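Local coordinates for signal recognition particle receptor subunit beta (Mus musculus, PDB 2FH5), which binds GTP as the beta subunit of the signal recognition particle receptor and helps target nascent secretory proteins to the endoplasmic reticulum membrane, at residues R8-V13 with N54-I59; S18-L23 with L58-G63; A81-V86 with L119-K124. All coordinates share one frame; numbering follows the deposited sequence.

Contact 1: R8-V13 with N54-I59; sequences RAVLFV and NSLTLI
Ile59 touches both Ala9 and Leu11 on one face of the sheet. Its CG1 branch sits beside its own backbone N (chi1 -63°), which turns the arm back along the strand and brings CD1 to 3.8 Å from Ala9 CB. Leu11 runs alongside Ile59, pointing the same way, with CD2 3.8 Å from Ile59 CB and equally near CD1. On the other face Leu56, Val10, Leu58 and Phe12 follow one another, taken in turn from the two strands. The Val10 and Leu56 side chains cross obliquely, CG2 of Val10 meeting CD1 of Leu56 at 4.0 Å, while Leu58 CD2 is shared between Val10 CB and the Phe12 ring. Phe12 offers that methyl its edge: CE1 lies 4.1 Å from Leu58 CD2. Ile59 O also lies at this edge, in the plane of the ring, and accepts a hydrogen bond from Phe12 N at 2.9 Å, nearly straight. Three more bonds, Thr57 N to Arg8 O, Val10 N to Thr57 O and Ile59 N to Val10 O, zip the strands in parallel, their short axes 26° apart. Strand 9-13 is flanked on its other side by strand 79-87, and strand 42-47 runs antiparallel beyond 55-60. Helix 20-29 packs on the side of the sheet that carries Phe12 and Leu58, Leu27 touching both and Phe24 touching Leu58.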
loop_
_atom_site.group_PDB
_atom_site.type_symbol
_atom_site.label_atom_id
_atom_site.label_comp_id
_atom_site.label_asym_id
_atom_site.label_seq_id
_atom_site.Cartn_x
_atom_site.Cartn_y
_atom_site.Cartn_z
ATOM N N ARG B 8 18.991 -1.813 10.491
ATOM C CA ARG B 8 18.124 -2.972 10.126
ATOM C C ARG B 8 16.726 -2.573 9.616
ATOM O O ARG B 8 16.372 -1.402 9.536
ATOM C CB ARG B 8 17.971 -3.935 11.309
ATOM C CG ARG B 8 19.248 -4.555 11.788
ATOM C CD ARG B 8 18.955 -5.710 12.706
ATOM N NE ARG B 8 18.592 -6.917 11.973
ATOM C CZ ARG B 8 18.239 -8.064 12.555
ATOM N NH1 ARG B 8 18.194 -8.160 13.877
ATOM N NH2 ARG B 8 17.936 -9.122 11.818
ATOM N N ALA B 9 15.928 -3.587 9.313
ATOM C CA ALA B 9 14.614 -3.396 8.746
ATOM C C ALA B 9 13.451 -3.162 9.695
ATOM O O ALA B 9 13.404 -3.700 10.810
ATOM C CB ALA B 9 14.297 -4.576 7.844
ATOM N N VAL B 10 12.522 -2.330 9.225
ATOM C CA VAL B 10 11.290 -2.032 9.931
ATOM C C VAL B 10 10.177 -2.501 8.984
ATOM O O VAL B 10 10.045 -1.994 7.879
ATOM C CB VAL B 10 11.077 -0.533 10.169
ATOM C CG1 VAL B 10 9.773 -0.337 10.933
ATOM C CG2 VAL B 10 12.254 0.057 10.931
ATOM N N LEU B 11 9.394 -3.479 9.419
ATOM C CA LEU B 11 8.300 -3.993 8.618
ATOM C C LEU B 11 6.960 -3.299 8.897
ATOM O O LEU B 11 6.555 -3.166 10.050
ATOM C CB LEU B 11 8.150 -5.491 8.880
ATOM C CG LEU B 11 9.460 -6.275 8.828
ATOM C CD1 LEU B 11 9.158 -7.773 8.988
ATOM C CD2 LEU B 11 10.190 -6.004 7.522
ATOM N N PHE B 12 6.285 -2.832 7.851
ATOM C CA PHE B 12 4.966 -2.222 8.014
ATOM C C PHE B 12 3.982 -3.311 7.557
ATOM O O PHE B 12 4.055 -3.794 6.415
ATOM C CB PHE B 12 4.823 -0.980 7.139
ATOM C CG PHE B 12 5.598 0.205 7.638
ATOM C CD1 PHE B 12 6.986 0.237 7.554
ATOM C CD2 PHE B 12 4.946 1.273 8.242
ATOM C CE1 PHE B 12 7.716 1.318 8.071
ATOM C CE2 PHE B 12 5.670 2.353 8.759
ATOM C CZ PHE B 12 7.061 2.370 8.669
ATOM N N VAL B 13 3.087 -3.716 8.452
ATOM C CA VAL B 13 2.136 -4.773 8.152
ATOM C C VAL B 13 0.776 -4.319 8.627
ATOM O O VAL B 13 0.693 -3.403 9.428
ATOM C CB VAL B 13 2.510 -6.105 8.886
ATOM C CG1 VAL B 13 3.880 -6.639 8.400
ATOM C CG2 VAL B 13 2.524 -5.876 10.393
ATOM N N ASN B 54 20.966 7.675 11.996
ATOM C CA ASN B 54 21.098 6.279 11.595
ATOM C C ASN B 54 20.179 5.997 10.408
ATOM O O ASN B 54 19.254 6.761 10.116
ATOM C CB ASN B 54 20.723 5.341 12.749
ATOM C CG ASN B 54 21.442 5.680 14.040
ATOM O OD1 ASN B 54 21.155 6.698 14.674
ATOM N ND2 ASN B 54 22.383 4.829 14.436
ATOM N N SER B 55 20.432 4.891 9.723
ATOM C CA SER B 55 19.605 4.537 8.591
ATOM C C SER B 55 18.864 3.233 8.856
ATOM O O SER B 55 19.441 2.267 9.342
ATOM C CB SER B 55 20.460 4.399 7.330
ATOM O OG SER B 55 21.207 3.197 7.354
ATOM N N LEU B 56 17.576 3.224 8.548
ATOM C CA LEU B 56 16.745 2.030 8.706
ATOM C C LEU B 56 16.242 1.643 7.299
ATOM O O LEU B 56 16.193 2.478 6.402
ATOM C CB LEU B 56 15.549 2.346 9.619
ATOM C CG LEU B 56 15.804 2.667 11.100
ATOM C CD1 LEU B 56 14.558 3.265 11.746
ATOM C CD2 LEU B 56 16.216 1.377 11.827
ATOM N N THR B 57 15.914 0.381 7.084
ATOM C CA THR B 57 15.365 -0.010 5.793
ATOM C C THR B 57 13.859 -0.233 5.967
ATOM O O THR B 57 13.446 -1.241 6.523
ATOM C CB THR B 57 15.976 -1.311 5.262
ATOM O OG1 THR B 57 17.324 -1.068 4.871
ATOM C CG2 THR B 57 15.195 -1.815 4.047
ATOM N N LEU B 58 13.042 0.718 5.532
ATOM C CA LEU B 58 11.600 0.541 5.650
ATOM C C LEU B 58 11.178 -0.468 4.585
ATOM O O LEU B 58 11.627 -0.384 3.435
ATOM C CB LEU B 58 10.869 1.864 5.419
ATOM C CG LEU B 58 11.358 3.104 6.179
ATOM C CD1 LEU B 58 10.377 4.240 5.964
ATOM C CD2 LEU B 58 11.473 2.818 7.672
ATOM N N ILE B 59 10.354 -1.436 4.986
ATOM C CA ILE B 59 9.821 -2.458 4.086
ATOM C C ILE B 59 8.298 -2.484 4.242
ATOM O O ILE B 59 7.774 -2.812 5.313
ATOM C CB ILE B 59 10.356 -3.847 4.417
ATOM C CG1 ILE B 59 11.872 -3.888 4.231
ATOM C CG2 ILE B 59 9.687 -4.881 3.545
ATOM C CD1 ILE B 59 12.465 -5.273 4.533
#

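Contact 2: S18-L23 with L58-G63; sequences SGKTLL and LIDLPG. With MG (magnesium ion), chain C; GTP (guanosine-5'-triphosphate), chain D.
Lys20 starts against Asp60: its CB lies 3.3 Å from Asp60 OD1. The next carbon, CG, passes GTP O1B at 3.8 Å, and CD runs by the backbone of 58-63, 3.5 Å from Leu61 O. Bends at chi3 and chi4 (both -61°) turn the chain toward the phosphates, with CE 3.2 Å from GTP O3G. At the tip NZ bridges two of them, donating to O1B of the beta phosphate and, at 2.6 Å, to O3G of the gamma phosphate; Gly14 O takes a further bond. Gly63 N grips the same O3G at 2.8 Å. Next along the helix, Thr21 OG1 binds the magnesium ion and donates a hydrogen bond to Asp60 OD2 at 2.6 Å, on the syn side and 24° out of the carboxylate plane. Asp60 thus acts from the second shell: OD2 orients the threonine, and OD1 accepts a hydrogen bond (2.8 Å) from a metal-bound water. Ser38, two GTP oxygens and a second water complete the six ligands. The P-loop (Walker A) leading into helix 20-29 here meets Asp-Leu-Pro-Gly at the end of strand 55-60, which fits the DxxG (switch II) motif of small GTPases.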
loop_
_atom_site.group_PDB
_atom_site.type_symbol
_atom_site.label_atom_id
_atom_site.label_comp_id
_atom_site.label_asym_id
_atom_site.label_seq_id
_atom_site.Cartn_x
_atom_site.Cartn_y
_atom_site.Cartn_z
ATOM N N SER B 18 -5.058 -0.247 5.413
ATOM C CA SER B 18 -4.833 0.369 6.716
ATOM C C SER B 18 -3.993 1.655 6.519
ATOM O O SER B 18 -4.042 2.559 7.340
ATOM C CB SER B 18 -4.171 -0.619 7.680
ATOM O OG SER B 18 -3.035 -1.222 7.104
ATOM N N GLY B 19 -3.264 1.723 5.396
ATOM C CA GLY B 19 -2.464 2.890 5.060
ATOM C C GLY B 19 -0.959 2.667 5.066
ATOM O O GLY B 19 -0.194 3.623 5.184
ATOM N N LYS B 20 -0.525 1.420 4.931
ATOM C CA LYS B 20 0.903 1.112 4.988
ATOM C C LYS B 20 1.706 1.821 3.924
ATOM O O LYS B 20 2.728 2.428 4.225
ATOM C CB LYS B 20 1.158 -0.412 4.891
ATOM C CG LYS B 20 0.535 -1.239 6.039
ATOM C CD LYS B 20 0.665 -2.767 5.808
ATOM C CE LYS B 20 -0.045 -3.245 4.539
ATOM N NZ LYS B 20 -1.509 -2.982 4.539
ATOM N N THR B 21 1.238 1.770 2.679
ATOM C CA THR B 21 1.978 2.400 1.613
ATOM C C THR B 21 1.994 3.911 1.710
ATOM O O THR B 21 3.023 4.509 1.428
ATOM C CB THR B 21 1.453 1.960 0.251
ATOM O OG1 THR B 21 1.566 0.545 0.175
ATOM C CG2 THR B 21 2.309 2.539 -0.882
ATOM N N LEU B 22 0.873 4.529 2.096
ATOM C CA LEU B 22 0.866 5.977 2.199
ATOM C C LEU B 22 1.799 6.435 3.328
ATOM O O LEU B 22 2.519 7.406 3.146
ATOM C CB LEU B 22 -0.535 6.530 2.411
ATOM C CG LEU B 22 -0.537 8.062 2.251
ATOM C CD1 LEU B 22 0.131 8.432 0.958
ATOM C CD2 LEU B 22 -1.956 8.633 2.268
ATOM N N LEU B 23 1.821 5.736 4.468
ATOM C CA LEU B 23 2.728 6.117 5.558
ATOM C C LEU B 23 4.154 6.009 5.063
ATOM O O LEU B 23 4.971 6.883 5.300
ATOM C CB LEU B 23 2.575 5.196 6.765
ATOM C CG LEU B 23 1.384 5.433 7.678
ATOM C CD1 LEU B 23 1.383 4.405 8.778
ATOM C CD2 LEU B 23 1.479 6.832 8.252
ATOM N N LEU B 58 13.042 0.718 5.532
ATOM C CA LEU B 58 11.600 0.541 5.650
ATOM C C LEU B 58 11.178 -0.468 4.585
ATOM O O LEU B 58 11.627 -0.384 3.435
ATOM C CB LEU B 58 10.869 1.864 5.419
ATOM C CG LEU B 58 11.358 3.104 6.179
ATOM C CD1 LEU B 58 10.377 4.240 5.964
ATOM C CD2 LEU B 58 11.473 2.818 7.672
ATOM N N ILE B 59 10.354 -1.436 4.986
ATOM C CA ILE B 59 9.821 -2.458 4.086
ATOM C C ILE B 59 8.298 -2.484 4.242
ATOM O O ILE B 59 7.774 -2.812 5.313
ATOM C CB ILE B 59 10.356 -3.847 4.417
ATOM C CG1 ILE B 59 11.872 -3.888 4.231
ATOM C CG2 ILE B 59 9.687 -4.881 3.545
ATOM C CD1 ILE B 59 12.465 -5.273 4.533
ATOM N N ASP B 60 7.598 -2.112 3.173
ATOM C CA ASP B 60 6.138 -2.056 3.140
ATOM C C ASP B 60 5.620 -3.406 2.682
ATOM O O ASP B 60 5.885 -3.789 1.566
ATOM C CB ASP B 60 5.733 -0.929 2.164
ATOM C CG ASP B 60 4.231 -0.933 1.783
ATOM O OD1 ASP B 60 3.373 -1.261 2.628
ATOM O OD2 ASP B 60 3.908 -0.574 0.612
ATOM N N LEU B 61 4.879 -4.125 3.522
ATOM C CA LEU B 61 4.365 -5.459 3.129
ATOM C C LEU B 61 2.879 -5.476 2.770
ATOM O O LEU B 61 2.056 -4.934 3.479
ATOM C CB LEU B 61 4.630 -6.506 4.234
ATOM C CG LEU B 61 6.096 -6.755 4.663
ATOM C CD1 LEU B 61 6.184 -7.875 5.691
ATOM C CD2 LEU B 61 6.936 -7.123 3.445
ATOM N N PRO B 62 2.524 -6.112 1.644
ATOM C CA PRO B 62 1.127 -6.186 1.211
ATOM C C PRO B 62 0.214 -6.758 2.303
ATOM O O PRO B 62 0.564 -7.727 2.965
ATOM C CB PRO B 62 1.187 -7.119 0.002
ATOM C CG PRO B 62 2.568 -7.029 -0.473
ATOM C CD PRO B 62 3.377 -6.954 0.793
ATOM N N GLY B 63 -0.966 -6.181 2.472
ATOM C CA GLY B 63 -1.868 -6.689 3.478
ATOM C C GLY B 63 -2.814 -7.782 3.006
ATOM O O GLY B 63 -3.510 -8.408 3.820
HETATM MG MG MG C . 0.066 -0.996 0.061
HETATM P PG GTP D . -2.578 -2.706 0.913
HETATM O O1G GTP D . -3.782 -3.271 0.331
HETATM O O2G GTP D . -1.522 -2.405 -0.100
HETATM O O3G GTP D . -2.039 -3.613 2.040
HETATM O O3B GTP D . -3.138 -1.199 1.540
HETATM P PB GTP D . -2.292 -0.149 2.267
HETATM O O1B GTP D . -2.316 -0.390 3.741
HETATM O O2B GTP D . -0.875 -0.021 1.745
HETATM O O3A GTP D . -3.183 1.143 1.965
HETATM P PA GTP D . -2.782 2.498 1.269
HETATM O O1A GTP D . -1.590 3.063 1.819
HETATM O O2A GTP D . -2.701 2.312 -0.221
HETATM O "O5'" GTP D . -4.027 3.350 1.753
HETATM C "C5'" GTP D . -5.318 2.963 1.315
HETATM C "C4'" GTP D . -6.177 4.210 1.113
HETATM O "O4'" GTP D . -6.313 4.950 2.346
HETATM C "C3'" GTP D . -5.593 5.219 0.118
HETATM O "O3'" GTP D . -6.645 5.811 -0.697
HETATM C "C2'" GTP D . -4.926 6.229 1.007
HETATM O "O2'" GTP D . -4.648 7.506 0.397
HETATM C "C1'" GTP D . -5.846 6.292 2.227
HETATM N N9 GTP D . -5.176 6.611 3.475
HETATM C C8 GTP D . -3.999 6.029 3.959
HETATM N N7 GTP D . -3.671 6.555 5.136
HETATM C C5 GTP D . -4.664 7.512 5.439
HETATM C C6 GTP D . -4.876 8.380 6.526
HETATM O O6 GTP D . -4.223 8.530 7.541
HETATM N N1 GTP D . -6.016 9.227 6.473
HETATM C C2 GTP D . -6.904 9.229 5.413
HETATM N N2 GTP D . -7.961 10.087 5.435
HETATM N N3 GTP D . -6.698 8.380 4.371
HETATM C C4 GTP D . -5.588 7.542 4.392
HETATM O O HOH W 1 1.164 -2.273 1.313
HETATM O O HOH W 2 -1.012 0.365 -1.097
#

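Contact 3: A81-V86 with L119-K124; sequences AVVFVV and LIACNK. With GTP (guanosine-5'-triphosphate), chain D.
Phe84 and Leu119 pair backbone to backbone within a beta-alpha-beta unit, whose crossover through helix 91-110 links two adjacent parallel strands of the P-loop GTPase sheet. Five hydrogen bonds alternate between the strands. The bond from Phe84 N to Leu119 O is short and almost straight (2.7 Å, 173°), whereas the last, from Asn123 N to Val86 O, is bent to 135° where strand 117-123 ends.

Apolar packing falls on two faces. Val83 CG1 touches Ala121 CB at 3.9 Å on one, and Val85 CG1 lies alongside Asn123 CB. On the other, Ile120 spreads its methyls, CD1 against Phe84 CB at 4.0 Å and CG2 against Val86 CG2. The Phe84 ring leads away from strand 117-123 and meets Phe101 of helix 91-110.

Polar and ligand contacts gather at the C-terminal end, where Asn-Lys-Gln-Asp fits the guanine-recognising NKxD motif. With CG anti to the backbone N (chi1 -172°), Asn123 donates a hydrogen bond from ND2 to Ser18 O of the P-loop. Lys124 extends over the face of the base, and its NZ forms a salt bridge with Asp87. Cutting the side chain back to an alanine is likely to cost Asp87 this salt-bridge partner and strip the guanine of the aliphatic chain lying across it. The closest approach over the ring is Lys124 CG, 3.4 Å from GTP C6.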
loop_
_atom_site.group_PDB
_atom_site.type_symbol
_atom_site.label_atom_id
_atom_site.label_comp_id
_atom_site.label_asym_id
_atom_site.label_seq_id
_atom_site.Cartn_x
_atom_site.Cartn_y
_atom_site.Cartn_z
ATOM N N ALA B 81 12.308 -3.900 13.887
ATOM C CA ALA B 81 11.031 -3.420 14.393
ATOM C C ALA B 81 9.898 -3.701 13.423
ATOM O O ALA B 81 10.109 -3.838 12.222
ATOM C CB ALA B 81 11.104 -1.929 14.677
ATOM N N VAL B 82 8.690 -3.774 13.968
ATOM C CA VAL B 82 7.496 -4.040 13.197
ATOM C C VAL B 82 6.477 -2.985 13.558
ATOM O O VAL B 82 6.270 -2.728 14.742
ATOM C CB VAL B 82 6.893 -5.414 13.546
ATOM C CG1 VAL B 82 5.555 -5.627 12.793
ATOM C CG2 VAL B 82 7.880 -6.495 13.196
ATOM N N VAL B 83 5.876 -2.358 12.543
ATOM C CA VAL B 83 4.829 -1.354 12.743
ATOM C C VAL B 83 3.584 -1.983 12.180
ATOM O O VAL B 83 3.508 -2.274 10.972
ATOM C CB VAL B 83 5.084 -0.067 11.963
ATOM C CG1 VAL B 83 3.932 0.929 12.202
ATOM C CG2 VAL B 83 6.420 0.534 12.389
ATOM N N PHE B 84 2.628 -2.244 13.054
ATOM C CA PHE B 84 1.378 -2.848 12.630
ATOM C C PHE B 84 0.420 -1.671 12.460
ATOM O O PHE B 84 0.047 -1.011 13.439
ATOM C CB PHE B 84 0.883 -3.843 13.703
ATOM C CG PHE B 84 -0.306 -4.668 13.283
ATOM C CD1 PHE B 84 -1.597 -4.120 13.275
ATOM C CD2 PHE B 84 -0.138 -5.988 12.879
ATOM C CE1 PHE B 84 -2.707 -4.885 12.865
ATOM C CE2 PHE B 84 -1.245 -6.777 12.462
ATOM C CZ PHE B 84 -2.527 -6.225 12.457
ATOM N N VAL B 85 0.041 -1.398 11.212
ATOM C CA VAL B 85 -0.860 -0.285 10.910
ATOM C C VAL B 85 -2.343 -0.627 11.021
ATOM O O VAL B 85 -2.796 -1.665 10.558
ATOM C CB VAL B 85 -0.573 0.241 9.517
ATOM C CG1 VAL B 85 -1.383 1.481 9.268
ATOM C CG2 VAL B 85 0.925 0.491 9.368
ATOM N N VAL B 86 -3.101 0.266 11.633
ATOM C CA VAL B 86 -4.534 0.068 11.838
ATOM C C VAL B 86 -5.379 1.242 11.321
ATOM O O VAL B 86 -5.091 2.400 11.622
ATOM C CB VAL B 86 -4.840 -0.097 13.350
ATOM C CG1 VAL B 86 -6.346 -0.312 13.587
ATOM C CG2 VAL B 86 -4.042 -1.244 13.896
ATOM N N LEU B 119 5.265 -1.741 17.162
ATOM C CA LEU B 119 4.398 -0.578 17.342
ATOM C C LEU B 119 3.049 -0.812 16.690
ATOM O O LEU B 119 2.947 -1.443 15.637
ATOM C CB LEU B 119 5.029 0.684 16.734
ATOM C CG LEU B 119 4.179 1.966 16.762
ATOM C CD1 LEU B 119 4.129 2.541 18.169
ATOM C CD2 LEU B 119 4.770 2.992 15.804
ATOM N N ILE B 120 2.007 -0.307 17.330
ATOM C CA ILE B 120 0.673 -0.416 16.787
ATOM C C ILE B 120 0.336 1.030 16.422
ATOM O O ILE B 120 0.038 1.832 17.307
ATOM C CB ILE B 120 -0.357 -0.908 17.836
ATOM C CG1 ILE B 120 0.153 -2.183 18.527
ATOM C CG2 ILE B 120 -1.726 -1.108 17.148
ATOM C CD1 ILE B 120 0.250 -3.350 17.610
ATOM N N ALA B 121 0.405 1.362 15.130
ATOM C CA ALA B 121 0.122 2.712 14.666
ATOM C C ALA B 121 -1.329 2.847 14.268
ATOM O O ALA B 121 -1.758 2.322 13.237
ATOM C CB ALA B 121 1.003 3.065 13.504
ATOM N N CYS B 122 -2.074 3.564 15.104
ATOM C CA CYS B 122 -3.478 3.794 14.896
ATOM C C CYS B 122 -3.582 4.970 13.922
ATOM O O CYS B 122 -3.592 6.139 14.313
ATOM C CB CYS B 122 -4.124 4.061 16.251
ATOM S SG CYS B 122 -3.906 2.640 17.392
ATOM N N ASN B 123 -3.655 4.609 12.639
ATOM C CA ASN B 123 -3.681 5.542 11.520
ATOM C C ASN B 123 -5.063 6.070 11.117
ATOM O O ASN B 123 -6.098 5.608 11.617
ATOM C CB ASN B 123 -2.961 4.852 10.354
ATOM C CG ASN B 123 -2.729 5.757 9.179
ATOM O OD1 ASN B 123 -2.229 6.894 9.382
ATOM N ND2 ASN B 123 -3.030 5.305 8.044
ATOM N N LYS B 124 -5.059 7.048 10.212
ATOM C CA LYS B 124 -6.281 7.692 9.724
ATOM C C LYS B 124 -7.015 8.515 10.799
ATOM O O LYS B 124 -8.250 8.647 10.763
ATOM C CB LYS B 124 -7.232 6.652 9.119
ATOM C CG LYS B 124 -6.609 5.858 7.950
ATOM C CD LYS B 124 -7.632 5.394 6.892
ATOM C CE LYS B 124 -6.939 4.449 5.930
ATOM N NZ LYS B 124 -7.896 3.590 5.181
HETATM P PG GTP D . -2.578 -2.706 0.913
HETATM O O1G GTP D . -3.782 -3.271 0.331
HETATM O O2G GTP D . -1.522 -2.405 -0.100
HETATM O O3G GTP D . -2.039 -3.613 2.040
HETATM O O3B GTP D . -3.138 -1.199 1.540
HETATM P PB GTP D . -2.292 -0.149 2.267
HETATM O O1B GTP D . -2.316 -0.390 3.741
HETATM O O2B GTP D . -0.875 -0.021 1.745
HETATM O O3A GTP D . -3.183 1.143 1.965
HETATM P PA GTP D . -2.782 2.498 1.269
HETATM O O1A GTP D . -1.590 3.063 1.819
HETATM O O2A GTP D . -2.701 2.312 -0.221
HETATM O "O5'" GTP D . -4.027 3.350 1.753
HETATM C "C5'" GTP D . -5.318 2.963 1.315
HETATM C "C4'" GTP D . -6.177 4.210 1.113
HETATM O "O4'" GTP D . -6.313 4.950 2.346
HETATM C "C3'" GTP D . -5.593 5.219 0.118
HETATM O "O3'" GTP D . -6.645 5.811 -0.697
HETATM C "C2'" GTP D . -4.926 6.229 1.007
HETATM O "O2'" GTP D . -4.648 7.506 0.397
HETATM C "C1'" GTP D . -5.846 6.292 2.227
HETATM N N9 GTP D . -5.176 6.611 3.475
HETATM C C8 GTP D . -3.999 6.029 3.959
HETATM N N7 GTP D . -3.671 6.555 5.136
HETATM C C5 GTP D . -4.664 7.512 5.439
HETATM C C6 GTP D . -4.876 8.380 6.526
HETATM O O6 GTP D . -4.223 8.530 7.541
HETATM N N1 GTP D . -6.016 9.227 6.473
HETATM C C2 GTP D . -6.904 9.229 5.413
HETATM N N2 GTP D . -7.961 10.087 5.435
HETATM N N3 GTP D . -6.698 8.380 4.371
HETATM C C4 GTP D . -5.588 7.542 4.392
#

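From the N terminus, strand 9-13 leads through the P-loop into helix 20-29. Contact 1 then closes the first loop when 54-59 pairs with strand 9-13. Contact 2 opens inside that loop, at 18-23, and closes just beyond its end, at 58-63, so the two cross and share Leu58 and Ile59. Contact 3 follows in series, closing the excursion through helix 91-110. Strand 9-13 joins contacts 1 and 3: Leu11 O and Val13 O probably accept from Val83 N and Val85 N. Lys20 CG packs on Val85 CG2, tying contact 2 to contact 3 as phosphate and guanine sites meet around one GTP.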